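Local coordinates for protein putative phosphosugar isomerase (Clostridium difficile, PDB 3G68) that is probably a sugar-phosphate isomerase of the double-SIS-domain family, related to the isomerase half of glucosamine-6-phosphate synthase, at residues Q5-I19 and I177-Y191. Residues are numbered along the deposited sequence; the frame is centred on the assembly and turned at random.
Sequences QDYMLETPVRMREII and INKILDAINRFEAVY
Glu188 OE1 receives a hydrogen from a bridging water at 2.7 Å, and the same water donates to Leu9 O, joining the carboxylate to helix 5-19 without a direct bond. A second water repeats the device further along: it donates to Leu181 O and accepts from Arg16 NE at 3.2 Å, so the long, extended arginine serves both as a polar link and, through its CG, as an apolar neighbour of Leu181 CD2. Around and beyond these bridges the packing is mainly apolar. Leu9's forked end sets one methyl, CD2, over the centre of the flat Tyr191 ring, 3.6 Å from its centroid, while Gln5 CB and Met8 CE (selenomethionine) lie at the ring's edge. Pro12 CD also lies over a face of the Phe187 ring, but offset toward its rim; with CG anti to the backbone N (chi1 -174°), Phe187 reaches helix 5-19. Proline suits the kink because Pro12 N has no hydrogen to give the preceding turn. Branched Ile184 fills a hole among Pro12, Met15, Arg16 and Ile19: CG2 meets Pro12 CB at 3.8 Å, and CD1 reaches Met15 CE. Ile19 returns the knobs-into-holes packing among Ile177, Ile180, Leu181 and Ile184. Helix 5-19 runs nearly antiparallel to both helix 177-184 (168°) and helix 187-191 (162°), spanning the type I turn from Ile184 to Phe187. Helix 145-165 packs against Thr11 and Met15, and helix 316-324 touches Met8 and Tyr191. The contact thus joins the N-terminal helix to helices that come between the two parallel sheets in chain order, and borders the second subunit, whose Arg14 salt-bridges Asp182.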
ATOM      1  N   GLN B   5     -14.298 -29.447  34.487  1.00  9.70           N
ATOM      2  CA  GLN B   5     -13.975 -28.245  33.695  1.00  9.74           C
ATOM      3  C   GLN B   5     -13.119 -28.596  32.465  1.00 11.72           C
ATOM      4  O   GLN B   5     -13.343 -28.032  31.386  1.00 12.57           O
ATOM      5  CB  GLN B   5     -13.261 -27.185  34.519  1.00  8.72           C
ATOM      6  CG  GLN B   5     -14.022 -26.585  35.727  1.00 12.18           C
ATOM      7  CD  GLN B   5     -13.801 -27.310  37.069  1.00  9.64           C
ATOM      8  OE1 GLN B   5     -13.868 -28.530  37.172  1.00 12.64           O
ATOM      9  NE2 GLN B   5     -13.512 -26.536  38.094  1.00 11.88           N
ATOM     10  N   ASP B   6     -12.156 -29.512  32.643  1.00 10.31           N
ATOM     11  CA  ASP B   6     -11.311 -29.982  31.543  1.00 13.13           C
ATOM     12  C   ASP B   6     -12.170 -30.592  30.440  1.00 13.14           C
ATOM     13  O   ASP B   6     -11.990 -30.250  29.267  1.00 11.31           O
ATOM     14  CB  ASP B   6     -10.258 -31.003  31.997  1.00 13.65           C
ATOM     15  CG  ASP B   6      -9.211 -30.404  32.934  1.00 13.95           C
ATOM     16  OD1 ASP B   6      -8.817 -29.236  32.782  1.00 14.18           O
ATOM     17  OD2 ASP B   6      -8.778 -31.112  33.848  1.00 20.87           O
ATOM     18  N   TYR B   7     -13.091 -31.477  30.829  1.00 12.08           N
ATOM     19  CA  TYR B   7     -13.974 -32.125  29.885  1.00 11.26           C
ATOM     20  C   TYR B   7     -14.928 -31.146  29.237  1.00 10.96           C
ATOM     21  O   TYR B   7     -15.185 -31.300  28.041  1.00 14.02           O
ATOM     22  CB  TYR B   7     -14.715 -33.308  30.503  1.00 11.60           C
ATOM     23  CG  TYR B   7     -13.824 -34.468  30.884  1.00 11.91           C
ATOM     24  CD1 TYR B   7     -12.964 -35.051  29.943  1.00 11.72           C
ATOM     25  CD2 TYR B   7     -13.897 -35.055  32.155  1.00 14.20           C
ATOM     26  CE1 TYR B   7     -12.165 -36.141  30.277  1.00 13.97           C
ATOM     27  CE2 TYR B   7     -13.101 -36.163  32.490  1.00 11.23           C
ATOM     28  CZ  TYR B   7     -12.235 -36.682  31.552  1.00 16.67           C
ATOM     29  OH  TYR B   7     -11.463 -37.761  31.857  1.00 14.13           O
HETATM   30  N   MSE B   8     -15.455 -30.167  29.994  1.00 11.27           N
HETATM   31  CA  MSE B   8     -16.315 -29.103  29.391  1.00 11.51           C
HETATM   32  C   MSE B   8     -15.524 -28.309  28.331  1.00 12.07           C
HETATM   33  O   MSE B   8     -15.953 -28.185  27.195  1.00 11.83           O
HETATM   34  CB  MSE B   8     -16.871 -28.146  30.445  1.00 11.69           C
HETATM   35  CG  MSE B   8     -17.925 -28.769  31.307  1.00  7.05           C
HETATM   36 SE   MSE B   8     -18.435 -27.564  32.719  0.75 14.22          SE
HETATM   37  CE  MSE B   8     -19.459 -26.284  31.396  1.00  8.51           C
ATOM     38  N   LEU B   9     -14.340 -27.832  28.705  1.00 12.46           N
ATOM     39  CA  LEU B   9     -13.488 -27.064  27.791  1.00 13.05           C
ATOM     40  C   LEU B   9     -13.062 -27.835  26.516  1.00 14.35           C
ATOM     41  O   LEU B   9     -12.878 -27.200  25.461  1.00 12.86           O
ATOM     42  CB  LEU B   9     -12.284 -26.473  28.537  1.00 12.76           C
ATOM     43  CG  LEU B   9     -12.670 -25.403  29.562  1.00 14.81           C
ATOM     44  CD1 LEU B   9     -11.454 -24.950  30.366  1.00 10.04           C
ATOM     45  CD2 LEU B   9     -13.330 -24.204  28.929  1.00 10.22           C
ATOM     46  N   GLU B  10     -12.957 -29.173  26.603  1.00 12.58           N
ATOM     47  CA  GLU B  10     -12.649 -30.049  25.445  1.00 12.97           C
ATOM     48  C   GLU B  10     -13.829 -30.187  24.463  1.00 12.22           C
ATOM     49  O   GLU B  10     -13.656 -30.577  23.295  1.00 13.02           O
ATOM     50  CB  GLU B  10     -12.370 -31.470  25.976  1.00 12.21           C
ATOM     51  CG  GLU B  10     -11.722 -32.395  25.010  1.00 20.01           C
ATOM     52  CD  GLU B  10     -11.579 -33.814  25.523  1.00 13.82           C
ATOM     53  OE1 GLU B  10     -11.125 -34.644  24.717  1.00 17.99           O
ATOM     54  OE2 GLU B  10     -11.904 -34.130  26.679  1.00 12.03           O
ATOM     55  N   THR B  11     -15.039 -29.924  24.957  1.00 11.35           N
ATOM     56  CA  THR B  11     -16.268 -30.183  24.227  1.00  9.36           C
ATOM     57  C   THR B  11     -16.359 -29.536  22.814  1.00  9.56           C
ATOM     58  O   THR B  11     -16.602 -30.263  21.853  1.00  9.78           O
ATOM     59  CB  THR B  11     -17.523 -29.974  25.130  1.00 10.13           C
ATOM     60  OG1 THR B  11     -17.373 -30.799  26.299  1.00 10.99           O
ATOM     61  CG2 THR B  11     -18.787 -30.404  24.396  1.00 11.99           C
ATOM     62  N   PRO B  12     -16.126 -28.210  22.660  1.00 10.07           N
ATOM     63  CA  PRO B  12     -16.151 -27.693  21.281  1.00  9.65           C
ATOM     64  C   PRO B  12     -15.217 -28.413  20.260  1.00  9.29           C
ATOM     65  O   PRO B  12     -15.669 -28.712  19.148  1.00  8.74           O
ATOM     66  CB  PRO B  12     -15.807 -26.206  21.460  1.00 11.66           C
ATOM     67  CG  PRO B  12     -16.313 -25.906  22.855  1.00 11.18           C
ATOM     68  CD  PRO B  12     -15.890 -27.126  23.626  1.00 10.87           C
ATOM     69  N   VAL B  13     -13.998 -28.773  20.652  1.00  9.78           N
ATOM     70  CA  VAL B  13     -13.045 -29.452  19.720  1.00 11.59           C
ATOM     71  C   VAL B  13     -13.622 -30.816  19.278  1.00 10.30           C
ATOM     72  O   VAL B  13     -13.657 -31.155  18.100  1.00 11.82           O
ATOM     73  CB  VAL B  13     -11.617 -29.608  20.366  1.00 11.83           C
ATOM     74  CG1 VAL B  13     -10.665 -30.381  19.459  1.00 14.01           C
ATOM     75  CG2 VAL B  13     -11.041 -28.251  20.698  1.00 20.29           C
ATOM     76  N   ARG B  14     -14.145 -31.565  20.230  1.00 10.39           N
ATOM     77  CA  ARG B  14     -14.745 -32.879  19.947  0.50 10.74           C
ATOM     78  C   ARG B  14     -15.979 -32.751  19.080  1.00 11.49           C
ATOM     79  O   ARG B  14     -16.174 -33.547  18.155  1.00 12.31           O
ATOM     80  CB  ARG B  14     -15.075 -33.662  21.233  0.50 10.97           C
ATOM     81  CG  ARG B  14     -13.863 -34.247  21.966  0.50  9.13           C
ATOM     82  CD  ARG B  14     -13.064 -35.226  21.109  0.50  9.08           C
ATOM     83  NE  ARG B  14     -11.976 -35.834  21.866  0.50 11.08           N
ATOM     84  CZ  ARG B  14     -11.110 -36.731  21.392  0.50 10.54           C
ATOM     85  NH1 ARG B  14     -11.169 -37.155  20.130  0.50 13.11           N
ATOM     86  NH2 ARG B  14     -10.162 -37.202  22.196  0.50  6.77           N
HETATM   87  N   MSE B  15     -16.810 -31.736  19.338  1.00  9.65           N
HETATM   88  CA  MSE B  15     -18.049 -31.541  18.568  0.50  9.60           C
HETATM   89  C   MSE B  15     -17.750 -31.263  17.090  1.00  9.00           C
HETATM   90  O   MSE B  15     -18.385 -31.838  16.194  1.00 10.40           O
HETATM   91  CB  MSE B  15     -18.908 -30.440  19.185  0.50  9.53           C
HETATM   92  CG  MSE B  15     -19.494 -30.820  20.549  0.50  9.37           C
HETATM   93 SE   MSE B  15     -20.755 -29.479  21.208  0.38 12.38          SE
HETATM   94  CE  MSE B  15     -22.152 -29.745  19.777  0.50  9.42           C
ATOM     95  N   ARG B  16     -16.764 -30.428  16.851  1.00  9.25           N
ATOM     96  CA  ARG B  16     -16.328 -30.103  15.483  1.00  9.04           C
ATOM     97  C   ARG B  16     -15.785 -31.333  14.748  1.00 10.95           C
ATOM     98  O   ARG B  16     -16.027 -31.476  13.543  1.00 12.17           O
ATOM     99  CB  ARG B  16     -15.286 -29.019  15.496  1.00 10.32           C
ATOM    100  CG  ARG B  16     -15.852 -27.701  15.889  1.00 11.05           C
ATOM    101  CD  ARG B  16     -14.771 -26.771  16.188  1.00 13.52           C
ATOM    102  NE  ARG B  16     -15.342 -25.554  16.708  1.00 17.37           N
ATOM    103  CZ  ARG B  16     -14.746 -24.750  17.569  1.00 18.30           C
ATOM    104  NH1 ARG B  16     -13.538 -25.032  18.037  1.00 16.06           N
ATOM    105  NH2 ARG B  16     -15.384 -23.669  17.965  1.00 16.45           N
ATOM    106  N   GLU B  17     -15.078 -32.215  15.463  1.00 10.44           N
ATOM    107  CA  GLU B  17     -14.580 -33.471  14.896  1.00 12.33           C
ATOM    108  C   GLU B  17     -15.705 -34.419  14.485  1.00 13.25           C
ATOM    109  O   GLU B  17     -15.658 -35.077  13.414  1.00 11.48           O
ATOM    110  CB  GLU B  17     -13.677 -34.211  15.867  1.00 13.13           C
ATOM    111  CG  GLU B  17     -12.355 -33.505  16.096  1.00 12.69           C
ATOM    112  CD  GLU B  17     -11.533 -34.136  17.200  1.00 13.90           C
ATOM    113  OE1 GLU B  17     -12.058 -35.044  17.882  1.00 14.78           O
ATOM    114  OE2 GLU B  17     -10.379 -33.681  17.398  1.00 17.42           O
ATOM    115  N   ILE B  18     -16.714 -34.476  15.338  1.00 12.46           N
ATOM    116  CA  ILE B  18     -17.890 -35.277  15.101  1.00 11.78           C
ATOM    117  C   ILE B  18     -18.646 -34.795  13.869  1.00 11.51           C
ATOM    118  O   ILE B  18     -19.053 -35.593  13.048  1.00 12.65           O
ATOM    119  CB  ILE B  18     -18.783 -35.337  16.354  1.00 10.23           C
ATOM    120  CG1 ILE B  18     -18.059 -36.169  17.430  1.00  9.74           C
ATOM    121  CG2 ILE B  18     -20.154 -35.962  16.005  1.00 10.63           C
ATOM    122  CD1 ILE B  18     -18.754 -36.141  18.790  1.00  9.54           C
ATOM    123  N   ILE B  19     -18.826 -33.493  13.750  1.00 13.65           N
ATOM    124  CA  ILE B  19     -19.457 -32.877  12.576  1.00 13.25           C
ATOM    125  C   ILE B  19     -18.681 -33.254  11.286  1.00 15.08           C
ATOM    126  O   ILE B  19     -19.288 -33.720  10.329  1.00 15.19           O
ATOM    127  CB  ILE B  19     -19.586 -31.339  12.788  1.00 14.79           C
ATOM    128  CG1 ILE B  19     -20.767 -31.055  13.722  1.00 10.88           C
ATOM    129  CG2 ILE B  19     -19.769 -30.565  11.457  1.00 17.81           C
ATOM    130  CD1 ILE B  19     -20.790 -29.607  14.297  1.00 11.03           C
ATOM    131  N   ILE B 177     -25.736 -27.263   9.612  1.00 10.83           N
ATOM    132  CA  ILE B 177     -24.414 -27.525  10.216  1.00 10.58           C
ATOM    133  C   ILE B 177     -23.760 -26.213  10.656  1.00 11.20           C
ATOM    134  O   ILE B 177     -23.207 -26.137  11.742  1.00 10.93           O
ATOM    135  CB  ILE B 177     -23.473 -28.252   9.264  1.00 11.68           C
ATOM    136  CG1 ILE B 177     -23.997 -29.669   8.974  1.00 13.82           C
ATOM    137  CG2 ILE B 177     -22.057 -28.281   9.844  1.00 14.48           C
ATOM    138  CD1 ILE B 177     -24.228 -30.528  10.173  1.00 11.50           C
ATOM    139  N   ASN B 178     -23.845 -25.188   9.819  1.00 11.65           N
ATOM    140  CA  ASN B 178     -23.255 -23.885  10.146  1.00 12.30           C
ATOM    141  C   ASN B 178     -23.935 -23.182  11.346  1.00 11.46           C
ATOM    142  O   ASN B 178     -23.245 -22.548  12.129  1.00  8.48           O
ATOM    143  CB  ASN B 178     -23.106 -23.030   8.896  1.00 13.45           C
ATOM    144  CG  ASN B 178     -21.852 -23.428   8.094  1.00 16.99           C
ATOM    145  OD1 ASN B 178     -20.722 -23.140   8.512  1.00 15.83           O
ATOM    146  ND2 ASN B 178     -22.044 -24.128   6.993  1.00 21.76           N
ATOM    147  N   LYS B 179     -25.251 -23.344  11.505  1.00  8.34           N
ATOM    148  CA  LYS B 179     -25.953 -22.825  12.710  1.00  9.69           C
ATOM    149  C   LYS B 179     -25.476 -23.533  13.991  1.00  9.42           C
ATOM    150  O   LYS B 179     -25.239 -22.905  15.026  1.00  9.38           O
ATOM    151  CB  LYS B 179     -27.472 -22.989  12.569  1.00 10.49           C
ATOM    152  CG  LYS B 179     -28.065 -22.151  11.510  1.00 10.31           C
ATOM    153  CD  LYS B 179     -29.588 -22.386  11.519  1.00 15.35           C
ATOM    154  CE  LYS B 179     -30.276 -21.521  10.526  1.00 20.29           C
ATOM    155  NZ  LYS B 179     -31.639 -22.010  10.362  1.00 16.91           N
ATOM    156  N   ILE B 180     -25.331 -24.852  13.920  1.00 11.65           N
ATOM    157  CA  ILE B 180     -24.819 -25.654  15.033  1.00 10.11           C
ATOM    158  C   ILE B 180     -23.408 -25.180  15.347  1.00 10.23           C
ATOM    159  O   ILE B 180     -23.062 -24.981  16.504  1.00  9.98           O
ATOM    160  CB  ILE B 180     -24.825 -27.168  14.697  1.00 10.29           C
ATOM    161  CG1 ILE B 180     -26.264 -27.687  14.581  1.00  9.33           C
ATOM    162  CG2 ILE B 180     -24.078 -27.973  15.720  1.00 10.32           C
ATOM    163  CD1 ILE B 180     -26.367 -29.112  13.959  1.00  9.67           C
ATOM    164  N   LEU B 181     -22.597 -24.954  14.317  1.00  9.52           N
ATOM    165  CA  LEU B 181     -21.222 -24.451  14.532  1.00  9.42           C
ATOM    166  C   LEU B 181     -21.228 -23.066  15.190  1.00  9.21           C
ATOM    167  O   LEU B 181     -20.380 -22.754  16.028  1.00 10.17           O
ATOM    168  CB  LEU B 181     -20.430 -24.449  13.214  1.00  8.87           C
ATOM    169  CG  LEU B 181     -19.995 -25.817  12.702  1.00 10.54           C
ATOM    170  CD1 LEU B 181     -19.375 -25.690  11.282  1.00 11.41           C
ATOM    171  CD2 LEU B 181     -18.993 -26.494  13.683  1.00  8.29           C
ATOM    172  N   ASP B 182     -22.200 -22.246  14.827  1.00  9.57           N
ATOM    173  CA  ASP B 182     -22.367 -20.929  15.438  1.00 11.29           C
ATOM    174  C   ASP B 182     -22.678 -21.066  16.951  1.00 11.70           C
ATOM    175  O   ASP B 182     -22.202 -20.245  17.718  1.00 14.86           O
ATOM    176  CB  ASP B 182     -23.513 -20.124  14.807  1.00 12.27           C
ATOM    177  CG  ASP B 182     -23.204 -19.541  13.433  1.00 17.11           C
ATOM    178  OD1 ASP B 182     -22.042 -19.433  13.010  1.00 14.54           O
ATOM    179  OD2 ASP B 182     -24.187 -19.112  12.791  1.00 17.88           O
ATOM    180  N   ALA B 183     -23.427 -22.093  17.373  1.00 10.12           N
ATOM    181  CA  ALA B 183     -23.703 -22.335  18.802  1.00 10.08           C
ATOM    182  C   ALA B 183     -22.439 -22.855  19.497  1.00 10.27           C
ATOM    183  O   ALA B 183     -22.042 -22.400  20.580  1.00 11.22           O
ATOM    184  CB  ALA B 183     -24.846 -23.369  18.955  1.00 11.02           C
ATOM    185  N   ILE B 184     -21.762 -23.784  18.853  1.00 10.42           N
ATOM    186  CA  ILE B 184     -20.533 -24.375  19.409  1.00 10.52           C
ATOM    187  C   ILE B 184     -19.443 -23.308  19.669  1.00 10.87           C
ATOM    188  O   ILE B 184     -18.726 -23.371  20.660  1.00  8.83           O
ATOM    189  CB  ILE B 184     -19.987 -25.493  18.444  1.00 10.99           C
ATOM    190  CG1 ILE B 184     -20.950 -26.706  18.407  1.00 13.75           C
ATOM    191  CG2 ILE B 184     -18.574 -25.883  18.810  1.00 12.30           C
ATOM    192  CD1 ILE B 184     -20.555 -27.770  17.336  1.00 11.46           C
ATOM    193  N   ASN B 185     -19.368 -22.291  18.806  1.00  9.87           N
ATOM    194  CA  ASN B 185     -18.371 -21.242  18.927  0.70 10.09           C
ATOM    195  C   ASN B 185     -18.609 -20.252  20.077  1.00 10.68           C
ATOM    196  O   ASN B 185     -17.722 -19.492  20.438  1.00  9.70           O
ATOM    197  CB  ASN B 185     -18.217 -20.457  17.623  0.70 10.41           C
ATOM    198  CG  ASN B 185     -16.876 -19.740  17.558  0.70  9.47           C
ATOM    199  OD1 ASN B 185     -15.836 -20.343  17.830  0.70 16.15           O
ATOM    200  ND2 ASN B 185     -16.893 -18.474  17.208  0.70 13.12           N
ATOM    201  N   ARG B 186     -19.822 -20.252  20.622  1.00  9.88           N
ATOM    202  CA  ARG B 186     -20.164 -19.398  21.776  1.00 10.41           C
ATOM    203  C   ARG B 186     -19.915 -20.075  23.113  1.00 10.31           C
ATOM    204  O   ARG B 186     -19.987 -19.429  24.167  1.00  8.70           O
ATOM    205  CB  ARG B 186     -21.637 -18.989  21.700  1.00 11.90           C
ATOM    206  CG  ARG B 186     -21.904 -18.164  20.457  1.00 11.15           C
ATOM    207  CD  ARG B 186     -23.287 -17.619  20.505  1.00 20.34           C
ATOM    208  NE  ARG B 186     -23.535 -16.713  19.408  1.00 22.19           N
ATOM    209  CZ  ARG B 186     -24.637 -15.990  19.271  1.00 27.01           C
ATOM    210  NH1 ARG B 186     -25.608 -16.057  20.168  1.00 27.54           N
ATOM    211  NH2 ARG B 186     -24.758 -15.180  18.225  1.00 29.86           N
ATOM    212  N   PHE B 187     -19.629 -21.373  23.084  1.00  9.91           N
ATOM    213  CA  PHE B 187     -19.460 -22.168  24.303  1.00  9.30           C
ATOM    214  C   PHE B 187     -18.427 -21.559  25.242  1.00 10.19           C
ATOM    215  O   PHE B 187     -18.710 -21.345  26.416  1.00  8.48           O
ATOM    216  CB  PHE B 187     -19.132 -23.608  23.900  1.00  9.08           C
ATOM    217  CG  PHE B 187     -19.071 -24.595  25.035  1.00 10.89           C
ATOM    218  CD1 PHE B 187     -17.978 -24.631  25.901  1.00  9.09           C
ATOM    219  CD2 PHE B 187     -20.077 -25.587  25.171  1.00 11.10           C
ATOM    220  CE1 PHE B 187     -17.908 -25.587  26.925  1.00  9.33           C
ATOM    221  CE2 PHE B 187     -20.022 -26.526  26.187  1.00 11.64           C
ATOM    222  CZ  PHE B 187     -18.950 -26.548  27.062  1.00 12.90           C
ATOM    223  N   GLU B 188     -17.231 -21.275  24.724  1.00  9.67           N
ATOM    224  CA  GLU B 188     -16.135 -20.683  25.517  1.00 11.11           C
ATOM    225  C   GLU B 188     -16.526 -19.359  26.128  1.00  8.11           C
ATOM    226  O   GLU B 188     -16.261 -19.130  27.308  1.00  9.10           O
ATOM    227  CB  GLU B 188     -14.908 -20.466  24.610  1.00 13.33           C
ATOM    228  CG  GLU B 188     -13.696 -19.820  25.268  1.00 19.49           C
ATOM    229  CD  GLU B 188     -12.872 -20.781  26.091  1.00 27.81           C
ATOM    230  OE1 GLU B 188     -13.120 -22.011  26.026  1.00 34.03           O
ATOM    231  OE2 GLU B 188     -11.958 -20.294  26.787  1.00 34.56           O
ATOM    232  N   ALA B 189     -17.122 -18.469  25.323  1.00  7.23           N
ATOM    233  CA  ALA B 189     -17.561 -17.154  25.831  1.00  7.33           C
ATOM    234  C   ALA B 189     -18.580 -17.309  26.986  1.00  6.81           C
ATOM    235  O   ALA B 189     -18.488 -16.606  28.024  1.00  6.35           O
ATOM    236  CB  ALA B 189     -18.145 -16.302  24.701  1.00  7.52           C
ATOM    237  N   VAL B 190     -19.526 -18.240  26.811  1.00  8.02           N
ATOM    238  CA  VAL B 190     -20.519 -18.526  27.869  1.00  7.47           C
ATOM    239  C   VAL B 190     -19.840 -19.077  29.148  1.00  7.20           C
ATOM    240  O   VAL B 190     -20.184 -18.694  30.268  1.00  7.71           O
ATOM    241  CB  VAL B 190     -21.663 -19.442  27.326  1.00  6.84           C
ATOM    242  CG1 VAL B 190     -22.565 -19.964  28.491  1.00  6.93           C
ATOM    243  CG2 VAL B 190     -22.468 -18.689  26.255  1.00  6.15           C
ATOM    244  N   TYR B 191     -18.866 -19.971  28.976  1.00  6.95           N
ATOM    245  CA  TYR B 191     -18.092 -20.532  30.084  1.00  7.44           C
ATOM    246  C   TYR B 191     -17.399 -19.415  30.899  1.00  8.74           C
ATOM    247  O   TYR B 191     -17.482 -19.366  32.143  1.00  7.11           O
ATOM    248  CB  TYR B 191     -17.079 -21.533  29.524  1.00  6.74           C
ATOM    249  CG  TYR B 191     -16.297 -22.305  30.546  1.00  6.89           C
ATOM    250  CD1 TYR B 191     -15.222 -21.740  31.188  1.00  8.24           C
ATOM    251  CD2 TYR B 191     -16.611 -23.639  30.829  1.00  8.22           C
ATOM    252  CE1 TYR B 191     -14.497 -22.451  32.112  1.00  7.75           C
ATOM    253  CE2 TYR B 191     -15.893 -24.359  31.758  1.00  8.81           C
ATOM    254  CZ  TYR B 191     -14.850 -23.747  32.402  1.00  6.48           C
ATOM    255  OH  TYR B 191     -14.107 -24.392  33.344  1.00 15.09           O
TER
HETATM  256  O   HOH W   1     -13.715 -24.449  25.000  1.00 20.62           O
HETATM  257  O   HOH W   2     -17.688 -23.623  15.748  1.00 10.05           O